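Local coordinates for protein ectonucleotide pyrophosphatase/phosphodiesterase family member 5 (Mus musculus, PDB 5VEO) that probably hydrolyses phosphodiester or pyrophosphate bonds in nucleotides at a two-zinc site and binds AMP there, at residues A[225-230]-A[323-328]; A[50-55]-A[333-338]; A[106-111]-A[130-135]. The protein carries 1 engineered substitution. One frame throughout, in Å; residues are numbered along the deposited sequence.

Contact 1. Residues A[225-230]-A[323-328]; sequences HGMTQC and GNHGYD. With ZN (zinc ion), chain E; ZN (zinc ion), chain D; AMP (adenosine monophosphate), chain Q.
The two-zinc active site joins these segments through H225 and H325. Their imidazole rings stack face to face, with centroids 3.4 Å apart and planes 12° from parallel. Each NE2 binds its own zinc ion, H225 NE2 the first and H325 NE2 the second, both at 2.1 Å. The AMP phosphate bridges the pair, with O3P on the first zinc and O2P on the second. D22 and D224 complete the first zinc site, D177 and H181 the second. The ND1 bonds help fix the ring rotations. H225 ND1 gives a hydrogen bond to G226 O at 2.7 Å, while that of H325 is bonded to T56 O. This paired-metal layout is that of the alkaline phosphatase superfamily. Behind the rings, 228-229 and 323-324 form a small antiparallel sheet. T228 and N324 are its hydrogen-bonded pair, with T228 N to N324 O at 2.9 Å and N324 N to T228 O at 3.0 Å. M227 bends at chi2 (74°), which carries SD to the edge of the H325 ring, 3.3 Å from N324 N; the bend at chi3 lays CE near H325 CD2. At the far end C230 SG meets Y327 OH, which is hydrogen-bonded to W310 O.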
loop_
_atom_site.group_PDB
_atom_site.type_symbol
_atom_site.label_atom_id
_atom_site.label_comp_id
_atom_site.label_asym_id
_atom_site.label_seq_id
_atom_site.Cartn_x
_atom_site.Cartn_y
_atom_site.Cartn_z
ATOM N N HIS A 225 0.617 -4.642 -1.235
ATOM C CA HIS A 225 0.253 -5.383 -2.449
ATOM C C HIS A 225 1.294 -6.464 -2.692
ATOM O O HIS A 225 2.316 -6.543 -1.980
ATOM C CB HIS A 225 0.211 -4.456 -3.676
ATOM C CG HIS A 225 1.506 -3.744 -3.866
ATOM N ND1 HIS A 225 2.648 -4.379 -4.318
ATOM C CD2 HIS A 225 1.889 -2.498 -3.496
ATOM C CE1 HIS A 225 3.672 -3.543 -4.227
ATOM N NE2 HIS A 225 3.233 -2.393 -3.744
ATOM N N GLY A 226 1.065 -7.246 -3.735
ATOM C CA GLY A 226 1.977 -8.267 -4.192
ATOM C C GLY A 226 2.778 -7.829 -5.401
ATOM O O GLY A 226 3.249 -6.684 -5.493
ATOM N N MET A 227 2.961 -8.754 -6.338
ATOM C CA MET A 227 3.836 -8.508 -7.477
ATOM C C MET A 227 3.564 -9.574 -8.530
ATOM O O MET A 227 3.278 -10.722 -8.187
ATOM C CB MET A 227 5.314 -8.552 -7.044
ATOM C CG MET A 227 6.342 -8.066 -8.063
ATOM S SD MET A 227 6.378 -6.261 -8.292
ATOM C CE MET A 227 6.979 -5.718 -6.708
ATOM N N THR A 228 3.639 -9.198 -9.797
ATOM C CA THR A 228 3.465 -10.161 -10.878
ATOM C C THR A 228 4.585 -9.997 -11.900
ATOM O O THR A 228 5.204 -8.934 -12.026
ATOM C CB THR A 228 2.063 -10.078 -11.541
ATOM O OG1 THR A 228 1.780 -11.292 -12.264
ATOM C CG2 THR A 228 1.972 -9.004 -12.536
ATOM N N GLN A 229 4.850 -11.091 -12.603
ATOM C CA GLN A 229 5.932 -11.149 -13.578
ATOM C C GLN A 229 5.534 -10.465 -14.876
ATOM O O GLN A 229 4.488 -10.774 -15.474
ATOM C CB GLN A 229 6.318 -12.603 -13.852
ATOM C CG GLN A 229 7.596 -12.766 -14.643
ATOM C CD GLN A 229 8.859 -12.610 -13.796
ATOM O OE1 GLN A 229 8.821 -12.694 -12.575
ATOM N NE2 GLN A 229 9.983 -12.396 -14.450
ATOM N N CYS A 230 6.419 -9.606 -15.350
ATOM C CA CYS A 230 6.281 -8.923 -16.625
ATOM C C CYS A 230 7.312 -9.446 -17.621
ATOM O O CYS A 230 8.231 -10.188 -17.270
ATOM C CB CYS A 230 6.421 -7.420 -16.437
ATOM S SG CYS A 230 5.043 -6.756 -15.428
ATOM N N GLY A 323 9.178 -7.081 -12.636
ATOM C CA GLY A 323 8.048 -7.235 -11.738
ATOM C C GLY A 323 7.259 -5.941 -11.652
ATOM O O GLY A 323 7.839 -4.845 -11.611
ATOM N N ASN A 324 5.940 -6.065 -11.584
ATOM C CA ASN A 324 5.158 -4.879 -11.285
ATOM C C ASN A 324 3.840 -5.243 -10.612
ATOM O O ASN A 324 3.465 -6.415 -10.457
ATOM C CB ASN A 324 4.920 -4.036 -12.544
ATOM C CG ASN A 324 4.722 -2.547 -12.233
ATOM O OD1 ASN A 324 4.892 -2.082 -11.100
ATOM N ND2 ASN A 324 4.312 -1.802 -13.246
ATOM N N HIS A 325 3.146 -4.191 -10.197
ATOM C CA HIS A 325 1.882 -4.273 -9.488
ATOM C C HIS A 325 1.102 -3.009 -9.832
ATOM O O HIS A 325 1.604 -2.120 -10.523
ATOM C CB HIS A 325 2.132 -4.422 -7.980
ATOM C CG HIS A 325 2.995 -3.334 -7.430
ATOM N ND1 HIS A 325 2.478 -2.148 -6.962
ATOM C CD2 HIS A 325 4.343 -3.202 -7.382
ATOM C CE1 HIS A 325 3.471 -1.354 -6.590
ATOM N NE2 HIS A 325 4.612 -1.964 -6.854
ATOM N N GLY A 326 -0.115 -2.922 -9.324
ATOM C CA GLY A 326 -1.054 -1.893 -9.723
ATOM C C GLY A 326 -2.285 -2.438 -10.401
ATOM O O GLY A 326 -3.291 -1.721 -10.509
ATOM N N TYR A 327 -2.235 -3.706 -10.805
ATOM C CA TYR A 327 -3.312 -4.402 -11.485
ATOM C C TYR A 327 -4.548 -4.575 -10.591
ATOM O O TYR A 327 -4.528 -4.359 -9.377
ATOM C CB TYR A 327 -2.824 -5.777 -11.941
ATOM C CG TYR A 327 -1.585 -5.722 -12.805
ATOM C CD1 TYR A 327 -1.682 -5.502 -14.170
ATOM C CD2 TYR A 327 -0.323 -5.860 -12.260
ATOM C CE1 TYR A 327 -0.552 -5.441 -14.972
ATOM C CE2 TYR A 327 0.809 -5.795 -13.048
ATOM C CZ TYR A 327 0.695 -5.587 -14.399
ATOM O OH TYR A 327 1.825 -5.515 -15.174
ATOM N N ASP A 328 -5.641 -4.979 -11.246
ATOM C CA ASP A 328 -6.894 -5.375 -10.615
ATOM C C ASP A 328 -6.674 -5.996 -9.233
ATOM O O ASP A 328 -5.939 -6.990 -9.098
ATOM C CB ASP A 328 -7.587 -6.365 -11.554
ATOM C CG ASP A 328 -9.021 -6.666 -11.188
ATOM O OD1 ASP A 328 -9.458 -6.405 -10.061
ATOM O OD2 ASP A 328 -9.706 -7.209 -12.075
HETATM ZN ZN ZN E . 4.389 -1.113 -2.622
HETATM ZN ZN ZN D . 6.455 -1.302 -6.211
HETATM P P AMP Q . 5.264 1.148 -4.891
HETATM O O1P AMP Q . 3.945 1.663 -5.382
HETATM O O2P AMP Q . 6.129 0.617 -6.041
HETATM O O3P AMP Q . 5.128 0.101 -3.788
HETATM O "O5'" AMP Q . 6.073 2.365 -4.236
HETATM C "C5'" AMP Q . 7.078 2.081 -3.252
HETATM C "C4'" AMP Q . 8.259 3.009 -3.309
HETATM O "O4'" AMP Q . 7.877 4.258 -2.749
HETATM C "C3'" AMP Q . 9.443 2.532 -2.465
HETATM O "O3'" AMP Q . 10.485 2.066 -3.293
HETATM C "C2'" AMP Q . 9.900 3.772 -1.689
HETATM O "O2'" AMP Q . 11.265 4.070 -1.796
HETATM C "C1'" AMP Q . 9.041 4.880 -2.264
HETATM N N9 AMP Q . 8.656 5.870 -1.283
HETATM C C8 AMP Q . 7.885 5.694 -0.196
HETATM N N7 AMP Q . 7.741 6.874 0.458
HETATM C C5 AMP Q . 8.439 7.795 -0.257
HETATM C C6 AMP Q . 8.713 9.243 -0.156
HETATM N N6 AMP Q . 8.202 9.951 0.867
HETATM N N1 AMP Q . 9.476 9.822 -1.100
HETATM C C2 AMP Q . 9.997 9.141 -2.136
HETATM N N3 AMP Q . 9.791 7.826 -2.311
HETATM C C4 AMP Q . 9.041 7.130 -1.396
#

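Contact 2. Residues A[50-55]-A[333-338]; sequences VTNVFI and EMHPIF. With EDO (1,2-ethanediol), chain K.
N52 holds its amide between its own backbone N and carbonyl carbon (chi1 56°), which turns ND2 toward M334 O. H335 sets CG anti to its carbonyl carbon (chi1 -66°) and brings one face of its ring against V50 O. The bond from N52 ND2 to M334 O is 3.0 Å long but bent to 124°, so it is weak. The stronger partner of ND2 is the backbone O of D224, itself a zinc ligand. N52 OD1 approaches the edge of the H335 ring, 3.6 Å from CD2, with the amide and ring planes at right angles. V50 O lies over one face of that ring, offset toward its rim, 3.1 Å from CG.

The apolar side of the contact is V50. Its CG1 meets P336 CG at 3.9 Å, and its CG2 packs on F338 CB at 3.6 Å. A water bridges the backbones, accepting from V50 N and donating to P336 O. The contact joins the end of strand 45-51 to the loop leading into 338-341, its antiparallel neighbour in the central sheet of this alkaline phosphatase-like fold.

N52 OD1 is buried here with no hydrogen-bonding partner, so the amide is held through its NH2 end. H335 has oxygen partners at both ring nitrogens: NE2 is bonded to N329 O and ND1 to Q49 OE1. If both oxygens accept, the ring probably carries two protons, and the partial negative charge of V50 O over its face would suit a positive imidazolium.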
loop_
_atom_site.group_PDB
_atom_site.type_symbol
_atom_site.label_atom_id
_atom_site.label_comp_id
_atom_site.label_asym_id
_atom_site.label_seq_id
_atom_site.Cartn_x
_atom_site.Cartn_y
_atom_site.Cartn_z
ATOM N N VAL A 50 -6.038 -11.364 1.507
ATOM C CA VAL A 50 -6.354 -9.976 1.823
ATOM C C VAL A 50 -6.655 -9.268 0.526
ATOM O O VAL A 50 -5.767 -9.112 -0.326
ATOM C CB VAL A 50 -5.183 -9.284 2.521
ATOM C CG1 VAL A 50 -5.511 -7.787 2.779
ATOM C CG2 VAL A 50 -4.793 -10.036 3.776
ATOM N N THR A 51 -7.894 -8.852 0.359
ATOM C CA THR A 51 -8.233 -8.022 -0.785
ATOM C C THR A 51 -7.876 -6.586 -0.448
ATOM O O THR A 51 -8.507 -5.963 0.423
ATOM C CB THR A 51 -9.707 -8.141 -1.142
ATOM O OG1 THR A 51 -9.988 -9.484 -1.502
ATOM C CG2 THR A 51 -10.023 -7.249 -2.305
ATOM N N ASN A 52 -6.855 -6.076 -1.121
ATOM C CA ASN A 52 -6.395 -4.705 -0.948
ATOM C C ASN A 52 -7.203 -3.812 -1.890
ATOM O O ASN A 52 -8.299 -4.192 -2.317
ATOM C CB ASN A 52 -4.868 -4.649 -1.131
ATOM C CG ASN A 52 -4.385 -5.211 -2.484
ATOM O OD1 ASN A 52 -5.103 -5.945 -3.184
ATOM N ND2 ASN A 52 -3.131 -4.889 -2.834
ATOM N N VAL A 53 -6.739 -2.591 -2.159
ATOM C CA VAL A 53 -7.545 -1.659 -2.938
ATOM C C VAL A 53 -6.883 -1.325 -4.268
ATOM O O VAL A 53 -5.650 -1.324 -4.433
ATOM C CB VAL A 53 -7.896 -0.351 -2.188
ATOM C CG1 VAL A 53 -8.673 -0.648 -0.923
ATOM C CG2 VAL A 53 -6.703 0.503 -1.916
ATOM N N PHE A 54 -7.746 -0.984 -5.219
ATOM C CA PHE A 54 -7.342 -0.514 -6.535
ATOM C C PHE A 54 -7.060 0.977 -6.490
ATOM O O PHE A 54 -7.834 1.718 -5.860
ATOM C CB PHE A 54 -8.465 -0.811 -7.520
ATOM C CG PHE A 54 -8.123 -0.595 -8.959
ATOM C CD1 PHE A 54 -7.403 -1.543 -9.678
ATOM C CD2 PHE A 54 -8.578 0.530 -9.624
ATOM C CE1 PHE A 54 -7.130 -1.354 -11.026
ATOM C CE2 PHE A 54 -8.313 0.710 -10.972
ATOM C CZ PHE A 54 -7.584 -0.223 -11.666
ATOM N N ILE A 55 -6.004 1.469 -7.142
ATOM C CA ILE A 55 -4.962 0.679 -7.793
ATOM C C ILE A 55 -3.998 0.114 -6.759
ATOM O O ILE A 55 -3.772 0.695 -5.705
ATOM C CB ILE A 55 -4.204 1.521 -8.853
ATOM C CG1 ILE A 55 -3.370 2.634 -8.211
ATOM C CG2 ILE A 55 -5.178 2.086 -9.868
ATOM C CD1 ILE A 55 -2.546 3.426 -9.206
ATOM N N GLU A 333 -2.257 -12.427 -7.188
ATOM C CA GLU A 333 -0.865 -11.996 -7.139
ATOM C C GLU A 333 -0.722 -10.576 -6.596
ATOM O O GLU A 333 0.378 -10.204 -6.175
ATOM C CB GLU A 333 -0.203 -12.117 -8.511
ATOM C CG GLU A 333 0.017 -13.591 -8.881
ATOM C CD GLU A 333 0.710 -13.869 -10.176
ATOM O OE1 GLU A 333 1.371 -12.993 -10.723
ATOM O OE2 GLU A 333 0.579 -15.027 -10.657
ATOM N N MET A 334 -1.798 -9.785 -6.601
ATOM C CA MET A 334 -1.750 -8.437 -6.035
ATOM C C MET A 334 -1.986 -8.416 -4.531
ATOM O O MET A 334 -1.824 -7.349 -3.915
ATOM C CB MET A 334 -2.769 -7.547 -6.729
ATOM C CG MET A 334 -2.429 -7.237 -8.165
ATOM S SD MET A 334 -0.833 -6.435 -8.381
ATOM C CE MET A 334 0.183 -7.793 -8.851
ATOM N N HIS A 335 -2.303 -9.580 -3.914
ATOM C CA HIS A 335 -2.706 -9.573 -2.509
ATOM C C HIS A 335 -1.503 -9.666 -1.567
ATOM O O HIS A 335 -0.578 -10.451 -1.799
ATOM C CB HIS A 335 -3.672 -10.715 -2.229
ATOM C CG HIS A 335 -4.974 -10.553 -2.943
ATOM N ND1 HIS A 335 -5.895 -11.566 -3.072
ATOM C CD2 HIS A 335 -5.495 -9.486 -3.592
ATOM C CE1 HIS A 335 -6.930 -11.132 -3.770
ATOM N NE2 HIS A 335 -6.718 -9.865 -4.081
ATOM N N PRO A 336 -1.518 -8.881 -0.491
ATOM C CA PRO A 336 -0.421 -8.876 0.474
ATOM C C PRO A 336 -0.581 -9.916 1.571
ATOM O O PRO A 336 -1.685 -10.342 1.897
ATOM C CB PRO A 336 -0.549 -7.487 1.102
ATOM C CG PRO A 336 -2.037 -7.265 1.117
ATOM C CD PRO A 336 -2.543 -7.881 -0.173
ATOM N N ILE A 337 0.542 -10.204 2.231
ATOM C CA ILE A 337 0.517 -10.979 3.467
ATOM C C ILE A 337 -0.230 -10.217 4.552
ATOM O O ILE A 337 -0.271 -8.969 4.568
ATOM C CB ILE A 337 1.924 -11.301 4.001
ATOM C CG1 ILE A 337 2.728 -10.005 4.168
ATOM C CG2 ILE A 337 2.579 -12.381 3.216
ATOM C CD1 ILE A 337 3.840 -10.077 5.162
ATOM N N PHE A 338 -0.772 -10.971 5.507
ATOM C CA PHE A 338 -1.257 -10.404 6.767
ATOM C C PHE A 338 -1.087 -11.432 7.878
ATOM O O PHE A 338 -1.623 -12.547 7.791
ATOM C CB PHE A 338 -2.723 -9.979 6.666
ATOM C CG PHE A 338 -3.253 -9.332 7.914
ATOM C CD1 PHE A 338 -3.333 -7.955 8.005
ATOM C CD2 PHE A 338 -3.665 -10.100 8.998
ATOM C CE1 PHE A 338 -3.816 -7.347 9.170
ATOM C CE2 PHE A 338 -4.135 -9.509 10.141
ATOM C CZ PHE A 338 -4.212 -8.122 10.228
HETATM C C1 EDO K . -10.962 -3.921 -0.528
HETATM O O1 EDO K . -10.342 -3.671 0.762
HETATM C C2 EDO K . -12.456 -4.289 -0.454
HETATM O O2 EDO K . -12.994 -4.535 -1.785
HETATM O O HOH W 1 -3.440 -12.159 0.886
#

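Contact 3. Residues A[106-111]-A[130-135]; sequences ATPIWI and VKIHDS
H133 and A106 make the direct polar link. H133 NE2 donates to A106 O at 2.9 Å, with an N-H...O angle of 142°. The donor stands above the carbonyl plane, 47° out of it, so the bond does not follow a lone pair. T107 OG1 lies 3.2 Å from the same H133 NE2.

Beside this, I132 and I111 form the apolar part. I111 is extended, with chi2 at -179°, and its CD1 reaches the turn. There it lies 3.2 Å from I132 O and also touches I132 CB and S135 CB. I132 CG2 packs on P108 CD at 3.9 Å, and I132 CD1 nears P108 CG. With an alanine at H133 the imidazole is gone, and A106 O would probably be left without the NE2 donor that ties this turn to 106-111.

The turn that presents these groups is a type I' beta turn from I132 to S135. H133 and D134 both have positive phi. I132 N bonds to S135 O and S135 N to I132 O, a reciprocal pair of backbone bonds that closes the turn. H133 N is held by the carboxylate of E104.

On the other segment P108 is the N-cap of helix 109-115, and I111 N bonds to P108 O at 3.0 Å. P108 CB sits over one face of the W110 indole. W110 NE1 donates to a water in its ring plane, at 2.8 Å. That water donates in turn to V130 O and S135 O. Farther out, P108 and A106 rest on helix 58-67. I109 packs against helix 359-366 and strand 168-173 of the central sheet.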
loop_
_atom_site.group_PDB
_atom_site.type_symbol
_atom_site.label_atom_id
_atom_site.label_comp_id
_atom_site.label_asym_id
_atom_site.label_seq_id
_atom_site.Cartn_x
_atom_site.Cartn_y
_atom_site.Cartn_z
ATOM N N ALA A 106 -9.210 12.890 3.761
ATOM C CA ALA A 106 -9.396 11.934 4.840
ATOM C C ALA A 106 -8.517 12.356 6.005
ATOM O O ALA A 106 -7.761 13.332 5.920
ATOM C CB ALA A 106 -9.058 10.507 4.397
ATOM N N THR A 107 -8.621 11.605 7.096
ATOM C CA THR A 107 -7.831 11.834 8.303
ATOM C C THR A 107 -7.191 10.520 8.729
ATOM O O THR A 107 -7.920 9.586 9.124
ATOM C CB THR A 107 -8.707 12.391 9.420
ATOM O OG1 THR A 107 -9.216 13.668 9.022
ATOM C CG2 THR A 107 -7.909 12.535 10.714
ATOM N N PRO A 108 -5.862 10.395 8.687
ATOM C CA PRO A 108 -5.231 9.132 9.087
ATOM C C PRO A 108 -5.332 8.902 10.585
ATOM O O PRO A 108 -5.448 9.834 11.390
ATOM C CB PRO A 108 -3.774 9.304 8.646
ATOM C CG PRO A 108 -3.558 10.798 8.711
ATOM C CD PRO A 108 -4.862 11.392 8.262
ATOM N N ILE A 109 -5.244 7.621 10.951
ATOM C CA ILE A 109 -5.536 7.200 12.312
ATOM C C ILE A 109 -4.595 7.834 13.344
ATOM O O ILE A 109 -4.973 7.991 14.506
ATOM C CB ILE A 109 -5.520 5.665 12.390
ATOM C CG1 ILE A 109 -6.139 5.231 13.718
ATOM C CG2 ILE A 109 -4.111 5.109 12.204
ATOM C CD1 ILE A 109 -6.295 3.740 13.855
ATOM N N TRP A 110 -3.369 8.196 12.976
ATOM C CA TRP A 110 -2.509 8.792 14.003
ATOM C C TRP A 110 -3.068 10.122 14.513
ATOM O O TRP A 110 -2.897 10.454 15.699
ATOM C CB TRP A 110 -1.074 8.951 13.496
ATOM C CG TRP A 110 -0.838 9.637 12.203
ATOM C CD1 TRP A 110 -0.734 10.984 11.993
ATOM C CD2 TRP A 110 -0.582 9.017 10.936
ATOM N NE1 TRP A 110 -0.448 11.244 10.675
ATOM C CE2 TRP A 110 -0.366 10.054 9.998
ATOM C CE3 TRP A 110 -0.535 7.696 10.497
ATOM C CZ2 TRP A 110 -0.080 9.799 8.664
ATOM C CZ3 TRP A 110 -0.270 7.451 9.163
ATOM C CH2 TRP A 110 -0.047 8.484 8.267
ATOM N N ILE A 111 -3.765 10.872 13.661
ATOM C CA ILE A 111 -4.377 12.122 14.112
ATOM C C ILE A 111 -5.518 11.831 15.075
ATOM O O ILE A 111 -5.624 12.454 16.136
ATOM C CB ILE A 111 -4.845 12.957 12.909
ATOM C CG1 ILE A 111 -3.618 13.374 12.107
ATOM C CG2 ILE A 111 -5.666 14.181 13.348
ATOM C CD1 ILE A 111 -3.926 14.229 10.907
ATOM N N VAL A 130 4.194 13.974 6.288
ATOM C CA VAL A 130 3.428 15.003 5.593
ATOM C C VAL A 130 2.535 15.697 6.608
ATOM O O VAL A 130 1.918 15.038 7.446
ATOM C CB VAL A 130 2.572 14.392 4.467
ATOM C CG1 VAL A 130 1.704 15.457 3.772
ATOM C CG2 VAL A 130 3.434 13.682 3.435
ATOM N N LYS A 131 2.428 17.017 6.511
ATOM C CA LYS A 131 1.522 17.739 7.388
ATOM C C LYS A 131 0.099 17.541 6.876
ATOM O O LYS A 131 -0.201 17.853 5.722
ATOM C CB LYS A 131 1.883 19.223 7.453
ATOM C CG LYS A 131 1.013 19.972 8.411
ATOM C CD LYS A 131 1.374 21.459 8.431
ATOM C CE LYS A 131 2.400 21.741 9.494
ATOM N NZ LYS A 131 2.694 23.213 9.660
ATOM N N ILE A 132 -0.769 16.987 7.713
ATOM C CA ILE A 132 -2.138 16.672 7.321
ATOM C C ILE A 132 -3.063 17.264 8.372
ATOM O O ILE A 132 -2.942 16.946 9.560
ATOM C CB ILE A 132 -2.359 15.156 7.178
ATOM C CG1 ILE A 132 -1.378 14.569 6.148
ATOM C CG2 ILE A 132 -3.796 14.857 6.765
ATOM C CD1 ILE A 132 -1.359 13.024 6.118
ATOM N N HIS A 133 -3.988 18.113 7.941
ATOM C CA HIS A 133 -4.836 18.866 8.865
ATOM C C HIS A 133 -3.998 19.518 9.969
ATOM O O HIS A 133 -4.334 19.473 11.153
ATOM C CB HIS A 133 -5.923 17.970 9.466
ATOM C CG HIS A 133 -6.807 17.321 8.447
ATOM N ND1 HIS A 133 -7.554 18.043 7.542
ATOM C CD2 HIS A 133 -7.063 16.016 8.191
ATOM C CE1 HIS A 133 -8.228 17.209 6.767
ATOM N NE2 HIS A 133 -7.954 15.975 7.144
ATOM N N ASP A 134 -2.886 20.123 9.561
ATOM C CA ASP A 134 -1.950 20.824 10.444
ATOM C C ASP A 134 -1.290 19.916 11.479
ATOM O O ASP A 134 -0.799 20.402 12.505
ATOM C CB ASP A 134 -2.633 22.000 11.162
ATOM C CG ASP A 134 -2.890 23.170 10.244
ATOM O OD1 ASP A 134 -2.354 23.181 9.121
ATOM O OD2 ASP A 134 -3.618 24.099 10.651
ATOM N N SER A 135 -1.220 18.601 11.233
ATOM C CA SER A 135 -0.742 17.668 12.242
ATOM C C SER A 135 0.206 16.660 11.624
ATOM O O SER A 135 0.094 16.318 10.442
ATOM C CB SER A 135 -1.870 16.868 12.903
ATOM O OG SER A 135 -2.811 17.698 13.540
HETATM O O HOH W 2 0.328 13.658 9.389
#

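Overall arrangement
From the N terminus, the chain first reaches 50-55, at the end of strand 45-51, and opens contact 2. Contact 3 follows as a short loop of its own, from the start of helix 109-115 past strand 120-123 to 130-135. Contact 1 comes next in series, closing the longer excursion from 225-230 to 323-328 that holds the separate four-stranded sheet. Only then does 333-338 close contact 2, so both other loops lie within its span and none cross. Contacts 1 and 2 touch, with centres 10 Å apart and G226 N probably hydrogen-bonded to M334 O. Contact 3 stands apart, its centre 29 Å from that of contact 1, across the chain's centre.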